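Putative modulator of DNA gyrase (Bacteroides thetaiotaomicron, PDB 1VPB) is of unconfirmed function but may act as a metallopeptidase of the PmbA/TldD type. Local coordinates at residues 122-127 / 306-311; 265-270 / 328-333; 294-299 / 348-353; 354-359 / 437-442. All blocks are in the same frame, centred on the assembly; numbering follows the deposited sequence.

Interaction 1 (122-127 / 306-311); sequences GKPDLK and ARYFDN. With EDO (1,2-ethanediol), chain B.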
loop_
_atom_site.group_PDB
_atom_site.type_symbol
_atom_site.label_atom_id
_atom_site.label_comp_id
_atom_site.label_asym_id
_atom_site.label_seq_id
_atom_site.Cartn_x
_atom_site.Cartn_y
_atom_site.Cartn_z
ATOM N N GLY A 122 -28.839 -19.839 11.733
ATOM C CA GLY A 122 -29.301 -21.197 11.683
ATOM C C GLY A 122 -28.841 -22.049 10.518
ATOM O O GLY A 122 -29.161 -23.317 10.487
ATOM N N LYS A 123 -28.097 -21.460 9.585
ATOM C CA LYS A 123 -27.545 -22.230 8.467
ATOM C C LYS A 123 -26.332 -23.027 8.977
ATOM O O LYS A 123 -25.729 -22.700 10.024
ATOM C CB LYS A 123 -27.223 -21.329 7.256
ATOM C CG LYS A 123 -28.466 -20.839 6.478
ATOM C CD LYS A 123 -28.159 -20.074 5.192
ATOM C CE LYS A 123 -29.275 -20.171 4.151
ATOM N NZ LYS A 123 -30.469 -19.334 4.470
ATOM N N PRO A 124 -25.967 -24.100 8.271
ATOM C CA PRO A 124 -24.917 -24.989 8.749
ATOM C C PRO A 124 -23.558 -24.313 8.984
ATOM O O PRO A 124 -23.174 -23.379 8.272
ATOM C CB PRO A 124 -24.837 -26.036 7.644
ATOM C CG PRO A 124 -26.076 -26.025 6.967
ATOM C CD PRO A 124 -26.546 -24.570 7.005
ATOM N N ASP A 125 -22.814 -24.808 9.951
ATOM C CA ASP A 125 -21.439 -24.341 10.212
ATOM C C ASP A 125 -20.611 -24.379 8.952
ATOM O O ASP A 125 -20.486 -25.427 8.294
ATOM C CB ASP A 125 -20.837 -25.240 11.308
ATOM C CG ASP A 125 -19.525 -24.788 11.838
ATOM O OD1 ASP A 125 -18.964 -23.767 11.382
ATOM O OD2 ASP A 125 -18.956 -25.506 12.725
ATOM N N LEU A 126 -20.061 -23.206 8.551
ATOM C CA LEU A 126 -19.228 -23.158 7.353
ATOM C C LEU A 126 -17.811 -23.728 7.623
ATOM O O LEU A 126 -17.056 -23.929 6.670
ATOM C CB LEU A 126 -19.073 -21.727 6.798
ATOM C CG LEU A 126 -20.367 -21.146 6.236
ATOM C CD1 LEU A 126 -20.332 -19.668 6.003
ATOM C CD2 LEU A 126 -20.838 -21.819 4.953
ATOM N N LYS A 127 -17.463 -23.923 8.895
ATOM C CA LYS A 127 -16.233 -24.625 9.296
ATOM C C LYS A 127 -14.991 -23.927 8.750
ATOM O O LYS A 127 -14.122 -24.551 8.131
ATOM C CB LYS A 127 -16.266 -26.087 8.803
ATOM C CG LYS A 127 -17.371 -26.856 9.518
ATOM C CD LYS A 127 -17.364 -28.321 9.189
ATOM C CE LYS A 127 -18.495 -29.007 9.924
ATOM N NZ LYS A 127 -18.563 -30.484 9.541
ATOM N N ALA A 306 -16.245 -17.922 1.934
ATOM C CA ALA A 306 -17.612 -18.229 2.312
ATOM C C ALA A 306 -18.100 -17.331 3.459
ATOM O O ALA A 306 -17.334 -16.983 4.363
ATOM C CB ALA A 306 -17.725 -19.694 2.706
ATOM N N ARG A 307 -19.355 -16.962 3.395
ATOM C CA ARG A 307 -19.980 -16.113 4.423
ATOM C C ARG A 307 -21.484 -16.065 4.284
ATOM O O ARG A 307 -22.022 -16.178 3.181
ATOM C CB ARG A 307 -19.394 -14.689 4.358
ATOM C CG ARG A 307 -19.614 -14.007 3.068
ATOM C CD ARG A 307 -19.083 -12.573 3.045
ATOM N NE ARG A 307 -19.293 -11.979 1.716
ATOM C CZ ARG A 307 -19.171 -10.685 1.445
ATOM N NH1 ARG A 307 -18.817 -9.801 2.381
ATOM N NH2 ARG A 307 -19.353 -10.283 0.219
ATOM N N TYR A 308 -22.164 -15.962 5.436
ATOM C CA TYR A 308 -23.618 -15.860 5.419
ATOM C C TYR A 308 -24.190 -14.432 5.348
ATOM O O TYR A 308 -25.358 -14.265 5.126
ATOM C CB TYR A 308 -24.195 -16.563 6.642
ATOM C CG TYR A 308 -24.146 -18.093 6.525
ATOM C CD1 TYR A 308 -24.570 -18.703 5.365
ATOM C CD2 TYR A 308 -23.629 -18.882 7.557
ATOM C CE1 TYR A 308 -24.523 -20.091 5.246
ATOM C CE2 TYR A 308 -23.579 -20.297 7.445
ATOM C CZ TYR A 308 -24.051 -20.876 6.264
ATOM O OH TYR A 308 -24.010 -22.275 6.117
ATOM N N PHE A 309 -23.323 -13.445 5.549
ATOM C CA PHE A 309 -23.766 -12.055 5.442
ATOM C C PHE A 309 -22.601 -11.169 5.029
ATOM O O PHE A 309 -21.450 -11.501 5.270
ATOM C CB PHE A 309 -24.401 -11.549 6.752
ATOM C CG PHE A 309 -23.614 -11.844 7.970
ATOM C CD1 PHE A 309 -23.804 -13.049 8.680
ATOM C CD2 PHE A 309 -22.710 -10.915 8.467
ATOM C CE1 PHE A 309 -23.103 -13.306 9.809
ATOM C CE2 PHE A 309 -22.015 -11.180 9.623
ATOM C CZ PHE A 309 -22.195 -12.416 10.261
ATOM N N ASP A 310 -22.930 -10.014 4.452
ATOM C CA ASP A 310 -21.896 -9.025 4.187
ATOM C C ASP A 310 -21.772 -8.061 5.336
ATOM O O ASP A 310 -22.404 -8.223 6.400
ATOM C CB ASP A 310 -22.143 -8.331 2.858
ATOM C CG ASP A 310 -23.301 -7.331 2.871
ATOM O OD1 ASP A 310 -23.998 -7.115 3.919
ATOM O OD2 ASP A 310 -23.525 -6.672 1.811
ATOM N N ASN A 311 -20.963 -7.006 5.149
ATOM C CA ASN A 311 -20.801 -6.069 6.283
ATOM C C ASN A 311 -21.987 -5.178 6.668
ATOM O O ASN A 311 -21.938 -4.489 7.711
ATOM C CB ASN A 311 -19.515 -5.256 6.011
ATOM C CG ASN A 311 -18.247 -6.117 6.087
ATOM O OD1 ASN A 311 -18.291 -7.339 6.393
ATOM N ND2 ASN A 311 -17.081 -5.475 5.840
HETATM C C1 EDO B . -13.085 -17.562 5.043
HETATM O O1 EDO B . -12.114 -17.176 4.093
HETATM C C2 EDO B . -13.975 -16.389 5.363
HETATM O O2 EDO B . -14.788 -16.002 4.254
#
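The phenol ring of Y308 is gripped between two aliphatic groups of 122-127, L126 on one face and K123 on the opposite one. L126 CD1 lies over the ring 3.8 Å from its centroid, a CH-pi contact close to the ring normal, while CG and CD2 of the same leucine follow the ring out toward CZ and OH. With CG beside the backbone N (chi1 -68°), the leucine turns both methyls to the tyrosine, and L126 CD1 also comes within 4.2 Å of A306 CB. This is the dense, buried half of the contact: a branched apolar residue fills the angle between ring and backbone, and the small A306 meets it with a single methyl. The hydroxyl ends the sandwich with a bond from Y308 OH to P124 O at 2.6 Å, in the carbonyl plane and on a lone pair. Two irregular loops are joined here, one from the link between helices 87-101 and 138-150, the other from the PmbA/TldA C-terminal region, and within the first an Asx turn, K127 N to D125 OD1, bends the chain around L126. The K123 face is the solvent side, smaller in area although K123 CB, in a CH-pi contact 3.7 Å from the Y308 ring centroid, sits just as close. The end of the lysine leads away from the contact, at an exposed margin where its methylenes can cover an aromatic face.

Interaction 2 (265-270 / 328-333); sequences SALNGS and NTYFID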
loop_
_atom_site.group_PDB
_atom_site.type_symbol
_atom_site.label_atom_id
_atom_site.label_comp_id
_atom_site.label_asym_id
_atom_site.label_seq_id
_atom_site.Cartn_x
_atom_site.Cartn_y
_atom_site.Cartn_z
ATOM N N SER A 265 -15.365 -5.880 -11.246
ATOM C CA SER A 265 -15.347 -4.483 -10.768
ATOM C C SER A 265 -16.463 -3.668 -11.400
ATOM O O SER A 265 -17.100 -2.842 -10.742
ATOM C CB SER A 265 -13.997 -3.843 -11.051
ATOM O OG SER A 265 -12.946 -4.466 -10.342
ATOM N N ALA A 266 -16.738 -3.931 -12.673
ATOM C CA ALA A 266 -17.755 -3.233 -13.422
ATOM C C ALA A 266 -19.162 -3.522 -12.936
ATOM O O ALA A 266 -20.118 -2.850 -13.289
ATOM C CB ALA A 266 -17.619 -3.536 -14.897
ATOM N N LEU A 267 -19.323 -4.597 -12.162
ATOM C CA LEU A 267 -20.594 -4.909 -11.608
ATOM C C LEU A 267 -20.880 -4.235 -10.276
ATOM O O LEU A 267 -21.942 -4.430 -9.686
ATOM C CB LEU A 267 -20.677 -6.432 -11.453
ATOM C CG LEU A 267 -20.529 -7.261 -12.729
ATOM C CD1 LEU A 267 -20.658 -8.748 -12.304
ATOM C CD2 LEU A 267 -21.565 -6.872 -13.692
ATOM N N ASN A 268 -19.922 -3.497 -9.784
ATOM C CA ASN A 268 -20.094 -2.850 -8.476
ATOM C C ASN A 268 -21.064 -1.678 -8.561
ATOM O O ASN A 268 -20.945 -0.816 -9.453
ATOM C CB ASN A 268 -18.777 -2.334 -7.975
ATOM C CG ASN A 268 -17.905 -3.414 -7.383
ATOM O OD1 ASN A 268 -18.417 -4.369 -6.737
ATOM N ND2 ASN A 268 -16.561 -3.268 -7.551
ATOM N N GLY A 269 -21.930 -1.592 -7.576
ATOM C CA GLY A 269 -22.989 -0.576 -7.540
ATOM C C GLY A 269 -22.394 0.825 -7.596
ATOM O O GLY A 269 -22.980 1.726 -8.242
ATOM N N SER A 270 -21.253 1.020 -6.966
ATOM C CA SER A 270 -20.670 2.408 -6.928
ATOM C C SER A 270 -20.141 2.803 -8.297
ATOM O O SER A 270 -20.315 3.936 -8.749
ATOM C CB SER A 270 -19.574 2.464 -5.902
ATOM O OG SER A 270 -18.578 1.530 -6.249
ATOM N N ASN A 328 -26.423 -11.634 -15.306
ATOM C CA ASN A 328 -27.618 -11.733 -14.506
ATOM C C ASN A 328 -27.654 -10.984 -13.173
ATOM O O ASN A 328 -28.692 -10.979 -12.517
ATOM C CB ASN A 328 -27.951 -13.194 -14.218
ATOM C CG ASN A 328 -28.576 -13.889 -15.420
ATOM O OD1 ASN A 328 -29.289 -13.281 -16.222
ATOM N ND2 ASN A 328 -28.327 -15.170 -15.538
ATOM N N THR A 329 -26.510 -10.442 -12.746
ATOM C CA THR A 329 -26.362 -9.800 -11.426
ATOM C C THR A 329 -25.497 -8.559 -11.475
ATOM O O THR A 329 -24.441 -8.565 -12.117
ATOM C CB THR A 329 -25.687 -10.791 -10.463
ATOM O OG1 THR A 329 -26.559 -11.896 -10.244
ATOM C CG2 THR A 329 -25.506 -10.192 -9.075
ATOM N N TYR A 330 -25.923 -7.519 -10.728
ATOM C CA TYR A 330 -25.004 -6.485 -10.281
ATOM C C TYR A 330 -24.861 -6.638 -8.756
ATOM O O TYR A 330 -25.740 -7.226 -8.089
ATOM C CB TYR A 330 -25.592 -5.128 -10.588
ATOM C CG TYR A 330 -25.682 -4.703 -12.025
ATOM C CD1 TYR A 330 -24.612 -4.838 -12.893
ATOM C CD2 TYR A 330 -26.803 -4.042 -12.480
ATOM C CE1 TYR A 330 -24.680 -4.336 -14.222
ATOM C CE2 TYR A 330 -26.875 -3.579 -13.782
ATOM C CZ TYR A 330 -25.818 -3.732 -14.644
ATOM O OH TYR A 330 -25.941 -3.254 -15.952
ATOM N N PHE A 331 -23.782 -6.071 -8.197
ATOM C CA PHE A 331 -23.492 -6.142 -6.781
ATOM C C PHE A 331 -23.747 -4.751 -6.191
ATOM O O PHE A 331 -22.852 -3.934 -6.208
ATOM C CB PHE A 331 -22.085 -6.634 -6.518
ATOM C CG PHE A 331 -21.901 -8.077 -6.859
ATOM C CD1 PHE A 331 -22.424 -9.041 -6.014
ATOM C CD2 PHE A 331 -21.244 -8.478 -8.007
ATOM C CE1 PHE A 331 -22.332 -10.383 -6.340
ATOM C CE2 PHE A 331 -21.169 -9.837 -8.322
ATOM C CZ PHE A 331 -21.709 -10.756 -7.488
ATOM N N ILE A 332 -24.972 -4.545 -5.730
ATOM C CA ILE A 332 -25.463 -3.216 -5.328
ATOM C C ILE A 332 -25.786 -3.193 -3.852
ATOM O O ILE A 332 -26.669 -3.912 -3.413
ATOM C CB ILE A 332 -26.646 -2.851 -6.130
ATOM C CG1 ILE A 332 -26.320 -2.946 -7.628
ATOM C CG2 ILE A 332 -27.002 -1.378 -5.868
ATOM C CD1 ILE A 332 -27.465 -2.642 -8.487
ATOM N N ASP A 333 -25.063 -2.391 -3.086
ATOM C CA ASP A 333 -25.386 -2.272 -1.674
ATOM C C ASP A 333 -26.554 -1.304 -1.441
ATOM O O ASP A 333 -27.135 -0.707 -2.370
ATOM C CB ASP A 333 -24.161 -1.887 -0.848
ATOM C CG ASP A 333 -23.773 -0.440 -1.012
ATOM O OD1 ASP A 333 -24.261 0.251 -1.948
ATOM O OD2 ASP A 333 -22.890 0.016 -0.280
#
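L267 sets its side chain against the backbone and rings of 328-333, while its carbonyl accepts from F331 N at 2.9 Å, an almost straight bond. From CB outward the leucine meets a different group at each step. L267 CB lies at the edge of the F331 ring, 4.0 Å from CD2; CG, placed beside the backbone N (chi1 -60°), carries the fork toward T329 O. Both methyls straddle that oxygen, which is buried without a polar partner, CD1 at 3.8 Å and CD2 at 3.7 Å from T329 O; CD1 then faces F331 CE2, and CD2 the edge of the other ring, 3.7 Å from Y330 CD1. A branched aliphatic residue suits a place flanked by two aromatic edges. Cut back to alanine, the residue would keep its CB at F331 but lose both methyls, and a gap would probably open over T329 O and beside Y330. G269 N returns a bond to F331 O, 2.9 Å long but bent (137°), completing a single beta bridge between N268 and F331. Glycine fits because a CB at G269 would press on the I332 backbone. The bridge stands where the type I turn S265-N268 leads from the end of helix 256-265 to helix 269-273; L267 and F331 also pack on I321 of strand 319-323.

Interaction 3 (294-299 / 348-353); sequences LTDEPH and GSSILV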
loop_
_atom_site.group_PDB
_atom_site.type_symbol
_atom_site.label_atom_id
_atom_site.label_comp_id
_atom_site.label_asym_id
_atom_site.label_seq_id
_atom_site.Cartn_x
_atom_site.Cartn_y
_atom_site.Cartn_z
ATOM N N LEU A 294 -20.837 -18.399 -14.601
ATOM C CA LEU A 294 -20.173 -17.923 -13.417
ATOM C C LEU A 294 -21.224 -17.712 -12.353
ATOM O O LEU A 294 -22.208 -17.028 -12.585
ATOM C CB LEU A 294 -19.476 -16.608 -13.697
ATOM C CG LEU A 294 -18.550 -16.099 -12.583
ATOM C CD1 LEU A 294 -17.282 -16.920 -12.365
ATOM C CD2 LEU A 294 -18.179 -14.638 -12.874
ATOM N N THR A 295 -21.023 -18.328 -11.184
ATOM C CA THR A 295 -21.947 -18.146 -10.069
ATOM C C THR A 295 -21.187 -17.621 -8.865
ATOM O O THR A 295 -19.973 -17.845 -8.703
ATOM C CB THR A 295 -22.680 -19.441 -9.689
ATOM O OG1 THR A 295 -21.706 -20.437 -9.438
ATOM C CG2 THR A 295 -23.484 -19.986 -10.837
ATOM N N ASP A 296 -21.942 -16.990 -7.979
ATOM C CA ASP A 296 -21.454 -16.617 -6.651
ATOM C C ASP A 296 -22.003 -17.664 -5.678
ATOM O O ASP A 296 -23.210 -17.898 -5.660
ATOM C CB ASP A 296 -21.992 -15.211 -6.284
ATOM C CG ASP A 296 -21.414 -14.631 -5.030
ATOM O OD1 ASP A 296 -20.348 -15.082 -4.513
ATOM O OD2 ASP A 296 -22.027 -13.687 -4.505
ATOM N N GLU A 297 -21.104 -18.343 -4.982
ATOM C CA GLU A 297 -21.412 -19.491 -4.138
ATOM C C GLU A 297 -20.974 -19.223 -2.720
ATOM O O GLU A 297 -19.943 -19.735 -2.301
ATOM C CB GLU A 297 -20.605 -20.670 -4.651
ATOM C CG GLU A 297 -21.003 -21.022 -6.065
ATOM C CD GLU A 297 -22.258 -21.791 -6.132
ATOM O OE1 GLU A 297 -22.829 -22.132 -5.022
ATOM O OE2 GLU A 297 -22.623 -22.098 -7.310
ATOM N N PRO A 298 -21.683 -18.342 -2.014
ATOM C CA PRO A 298 -21.192 -17.888 -0.696
ATOM C C PRO A 298 -21.259 -18.918 0.438
ATOM O O PRO A 298 -20.742 -18.657 1.554
ATOM C CB PRO A 298 -22.117 -16.695 -0.353
ATOM C CG PRO A 298 -23.306 -16.861 -1.257
ATOM C CD PRO A 298 -22.911 -17.638 -2.444
ATOM N N HIS A 299 -21.932 -20.053 0.171
ATOM C CA HIS A 299 -22.258 -20.974 1.257
ATOM C C HIS A 299 -21.460 -22.284 1.221
ATOM O O HIS A 299 -21.794 -23.233 1.922
ATOM C CB HIS A 299 -23.748 -21.229 1.295
ATOM C CG HIS A 299 -24.571 -19.994 1.429
ATOM N ND1 HIS A 299 -25.889 -19.910 1.018
ATOM C CD2 HIS A 299 -24.243 -18.757 1.919
ATOM C CE1 HIS A 299 -26.348 -18.686 1.275
ATOM N NE2 HIS A 299 -25.356 -17.960 1.798
ATOM N N GLY A 348 -21.036 -7.284 -2.518
ATOM C CA GLY A 348 -19.987 -7.869 -3.368
ATOM C C GLY A 348 -20.086 -9.393 -3.381
ATOM O O GLY A 348 -20.820 -9.999 -2.562
ATOM N N SER A 349 -19.376 -9.984 -4.319
ATOM C CA SER A 349 -19.300 -11.453 -4.398
ATOM C C SER A 349 -18.536 -12.051 -3.246
ATOM O O SER A 349 -17.836 -11.345 -2.521
ATOM C CB SER A 349 -18.635 -11.868 -5.717
ATOM O OG SER A 349 -17.327 -11.349 -5.828
ATOM N N SER A 350 -18.683 -13.381 -3.062
ATOM C CA SER A 350 -18.076 -14.080 -1.950
ATOM C C SER A 350 -17.136 -15.173 -2.457
ATOM O O SER A 350 -15.958 -15.169 -2.141
ATOM C CB SER A 350 -19.129 -14.676 -1.067
ATOM O OG SER A 350 -19.967 -13.671 -0.449
ATOM N N ILE A 351 -17.676 -16.078 -3.303
ATOM C CA ILE A 351 -16.851 -17.083 -3.967
ATOM C C ILE A 351 -17.307 -17.184 -5.391
ATOM O O ILE A 351 -18.448 -17.516 -5.634
ATOM C CB ILE A 351 -16.951 -18.495 -3.305
ATOM C CG1 ILE A 351 -16.547 -18.457 -1.847
ATOM C CG2 ILE A 351 -16.042 -19.481 -4.068
ATOM C CD1 ILE A 351 -16.735 -19.782 -1.095
ATOM N N LEU A 352 -16.426 -16.804 -6.317
ATOM C CA LEU A 352 -16.759 -16.896 -7.733
ATOM C C LEU A 352 -16.364 -18.235 -8.282
ATOM O O LEU A 352 -15.205 -18.668 -8.166
ATOM C CB LEU A 352 -16.100 -15.811 -8.529
ATOM C CG LEU A 352 -16.601 -14.401 -8.152
ATOM C CD1 LEU A 352 -15.785 -13.380 -8.869
ATOM C CD2 LEU A 352 -18.043 -14.159 -8.467
ATOM N N VAL A 353 -17.335 -18.891 -8.894
ATOM C CA VAL A 353 -17.114 -20.243 -9.432
ATOM C C VAL A 353 -17.474 -20.256 -10.918
ATOM O O VAL A 353 -18.643 -20.059 -11.304
ATOM C CB VAL A 353 -17.963 -21.279 -8.702
ATOM C CG1 VAL A 353 -17.733 -22.688 -9.304
ATOM C CG2 VAL A 353 -17.676 -21.250 -7.158
HETATM O O HOH W 1 -20.842 -21.740 -12.017
HETATM O O HOH W 2 -21.807 -12.600 -2.132
#
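T295 and V353 form an antiparallel hydrogen-bonded pair, T295 N to V353 O at 2.9 Å and V353 N to T295 O at 2.8 Å, next to the non-hydrogen-bonded pair D296-L352, and E297 N to I351 O continues the ladder beyond the strand. Past this point the loop 348-351 is held by D296, whose carboxylate takes over from the backbone. D296 CG stands opposite its own backbone N (chi1 -172°), which brings OD1 to two successive amides: S350 N arrives at 2.8 Å on the syn side, tilted out of the carboxylate plane, and I351 N comes nearly in line with the C-O bond at 3.1 Å. D296 OD2 receives a water at 2.6 Å that also donates to G348 O and accepts from S350 OG. Aspartate puts two acceptor oxygens one methylene from the backbone, near enough for one to take both amides and the other the water. Without the carboxylate, as with an alanine, both amides lose their acceptor and the loop is likely to be less firmly held. On the other sheet face T295 OG1 donates to E297 OE2, and E297 CG packs on V353 CG2 at 3.5 Å, where a beta-branched residue offers a methyl to the glutamate's methylenes. The other carboxylate oxygen of E297 makes a salt bridge with R318. Both buried acids thus have firm partners, and the two amide donors, with the water, would favour a negatively charged D296.

Interaction 4 (354-359 / 437-442); sequences METGDK and RIPSLV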
loop_
_atom_site.group_PDB
_atom_site.type_symbol
_atom_site.label_atom_id
_atom_site.label_comp_id
_atom_site.label_asym_id
_atom_site.label_seq_id
_atom_site.Cartn_x
_atom_site.Cartn_y
_atom_site.Cartn_z
ATOM N N MET A 354 -16.465 -20.496 -11.739
ATOM C CA MET A 354 -16.651 -20.632 -13.173
ATOM C C MET A 354 -16.966 -22.093 -13.486
ATOM O O MET A 354 -16.383 -22.999 -12.890
ATOM C CB MET A 354 -15.369 -20.202 -13.897
ATOM C CG MET A 354 -15.440 -20.214 -15.411
ATOM S SD MET A 354 -16.186 -18.758 -16.189
ATOM C CE MET A 354 -14.914 -17.539 -15.917
ATOM N N GLU A 355 -17.909 -22.311 -14.395
ATOM C CA GLU A 355 -18.210 -23.653 -14.875
ATOM C C GLU A 355 -16.974 -24.239 -15.544
ATOM O O GLU A 355 -16.291 -23.570 -16.321
ATOM C CB GLU A 355 -19.422 -23.611 -15.791
ATOM C CG GLU A 355 -19.644 -24.876 -16.582
ATOM C CD GLU A 355 -20.802 -24.686 -17.529
ATOM O OE1 GLU A 355 -21.925 -24.723 -16.984
ATOM O OE2 GLU A 355 -20.556 -24.441 -18.759
ATOM N N THR A 356 -16.637 -25.495 -15.193
ATOM C CA THR A 356 -15.462 -26.185 -15.724
ATOM C C THR A 356 -15.753 -27.114 -16.886
ATOM O O THR A 356 -16.868 -27.613 -17.014
ATOM C CB THR A 356 -14.805 -27.019 -14.594
ATOM O OG1 THR A 356 -15.823 -27.818 -13.963
ATOM C CG2 THR A 356 -14.268 -26.105 -13.508
ATOM N N GLY A 357 -14.751 -27.267 -17.737
ATOM C CA GLY A 357 -14.757 -28.186 -18.875
ATOM C C GLY A 357 -14.112 -29.479 -18.475
ATOM O O GLY A 357 -14.005 -29.789 -17.280
ATOM N N ASP A 358 -13.676 -30.249 -19.465
ATOM C CA ASP A 358 -13.183 -31.608 -19.194
ATOM C C ASP A 358 -11.707 -31.810 -19.500
ATOM O O ASP A 358 -11.236 -32.942 -19.485
ATOM C CB ASP A 358 -14.034 -32.646 -19.951
ATOM C CG ASP A 358 -13.964 -32.485 -21.467
ATOM O OD1 ASP A 358 -13.235 -31.592 -21.952
ATOM O OD2 ASP A 358 -14.620 -33.214 -22.255
ATOM N N LYS A 359 -10.981 -30.729 -19.776
ATOM C CA LYS A 359 -9.526 -30.781 -19.890
ATOM C C LYS A 359 -8.794 -29.923 -18.857
ATOM O O LYS A 359 -9.343 -28.944 -18.359
ATOM C CB LYS A 359 -9.162 -30.299 -21.276
ATOM C CG LYS A 359 -9.835 -31.128 -22.371
ATOM C CD LYS A 359 -9.161 -30.872 -23.692
ATOM C CE LYS A 359 -9.981 -31.417 -24.852
ATOM N NZ LYS A 359 -9.204 -31.227 -26.104
ATOM N N ARG A 437 -12.540 -19.258 -7.961
ATOM C CA ARG A 437 -12.321 -20.629 -8.447
ATOM C C ARG A 437 -12.516 -20.616 -9.960
ATOM O O ARG A 437 -13.576 -20.962 -10.489
ATOM C CB ARG A 437 -13.342 -21.499 -7.742
ATOM C CG ARG A 437 -13.138 -21.664 -6.256
ATOM C CD ARG A 437 -14.108 -22.600 -5.623
ATOM N NE ARG A 437 -13.728 -22.796 -4.222
ATOM C CZ ARG A 437 -14.012 -23.860 -3.509
ATOM N NH1 ARG A 437 -14.733 -24.843 -4.015
ATOM N NH2 ARG A 437 -13.614 -23.923 -2.252
ATOM N N ILE A 438 -11.472 -20.189 -10.641
ATOM C CA ILE A 438 -11.474 -19.984 -12.077
ATOM C C ILE A 438 -10.410 -20.894 -12.697
ATOM O O ILE A 438 -9.229 -20.792 -12.346
ATOM C CB ILE A 438 -11.088 -18.518 -12.414
ATOM C CG1 ILE A 438 -11.886 -17.520 -11.534
ATOM C CG2 ILE A 438 -11.261 -18.258 -13.871
ATOM C CD1 ILE A 438 -13.350 -17.600 -11.577
ATOM N N PRO A 439 -10.823 -21.786 -13.598
ATOM C CA PRO A 439 -9.889 -22.722 -14.221
ATOM C C PRO A 439 -9.060 -22.021 -15.311
ATOM O O PRO A 439 -9.226 -20.794 -15.553
ATOM C CB PRO A 439 -10.834 -23.756 -14.864
ATOM C CG PRO A 439 -11.976 -22.983 -15.275
ATOM C CD PRO A 439 -12.191 -21.960 -14.140
ATOM N N SER A 440 -8.240 -22.802 -16.000
ATOM C CA SER A 440 -7.588 -22.378 -17.217
ATOM C C SER A 440 -8.649 -21.941 -18.230
ATOM O O SER A 440 -9.773 -22.449 -18.251
ATOM C CB SER A 440 -6.701 -23.507 -17.817
ATOM O OG SER A 440 -5.625 -23.833 -16.923
ATOM N N LEU A 441 -8.252 -21.040 -19.121
ATOM C CA LEU A 441 -9.155 -20.465 -20.094
ATOM C C LEU A 441 -8.544 -20.402 -21.499
ATOM O O LEU A 441 -7.336 -20.253 -21.650
ATOM C CB LEU A 441 -9.493 -19.050 -19.675
ATOM C CG LEU A 441 -10.107 -18.817 -18.319
ATOM C CD1 LEU A 441 -10.201 -17.310 -18.149
ATOM C CD2 LEU A 441 -11.456 -19.490 -18.169
ATOM N N VAL A 442 -9.388 -20.553 -22.516
ATOM C CA VAL A 442 -8.957 -20.443 -23.877
ATOM C C VAL A 442 -9.862 -19.463 -24.611
ATOM O O VAL A 442 -11.083 -19.594 -24.588
ATOM C CB VAL A 442 -9.042 -21.789 -24.642
ATOM C CG1 VAL A 442 -8.510 -21.612 -26.022
ATOM C CG2 VAL A 442 -8.260 -22.914 -23.892
HETATM O O HOH W 3 -14.452 -23.540 -11.054
#
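R437 O is gripped by two donors, M354 N and a water. The amide bond, 3.2 Å from M354 N to R437 O, is long but almost straight (175°), and the water lies 2.8 Å from R437 O. That same water also donates to M354 O at 2.7 Å, tying both polar backbone atoms of the methionine to one carbonyl across the contact. Beside this polar clasp the packing is apolar. M354 CG is opposite the backbone N (chi1 -177°), and the side chain crosses the pyrrolidine of P439 at about a right angle: M354 CB lies 3.6 Å from P439 CD, and CG follows at 3.9 Å from the same carbon. Beyond CG the chain bends at chi2 and chi3 in one of its two conformers, as an unbranched, flexible methionine can. I438 closes in on M354 CB as well, through CD1 at 4.0 Å. Proline suits its place because its ring puts CD where another residue would carry an amide hydrogen. At the exposed end the contact thins to T356 CG2 against P439 CG, 4.3 Å apart. P439 also rests on T426 of strand 423-426, while I438 leans on helix 256-265. The pairing is parallel and at the edge of a mixed sheet: strand 436-437 runs alongside 352-354 as the outermost strand within this chain, after which the polypeptide leaves through P439 to enter a second sheet as strand 441-443.

Interaction 3 is the hub. R307 of interaction 1 reaches it twice, R307 NE to S350 OG at 2.8 Å and R307 N to P298 O at 2.9 Å, so the loop holding Y308 is tied to both segments of interaction 3; the two centres are 13 Å apart. On another flank F331 of interaction 2 packs on the loop 348-351, F331 CD1 lying 3.5 Å from G348 C. Interaction 4 continues the same sheet, with R437 N bonded to L352 O at 2.7 Å. Interactions 1 and 2, by contrast, do not touch, their centres 21 Å apart. The ethanediol, probably from the crystallisation liquor, bonds A306 O and G305 N at interaction 1.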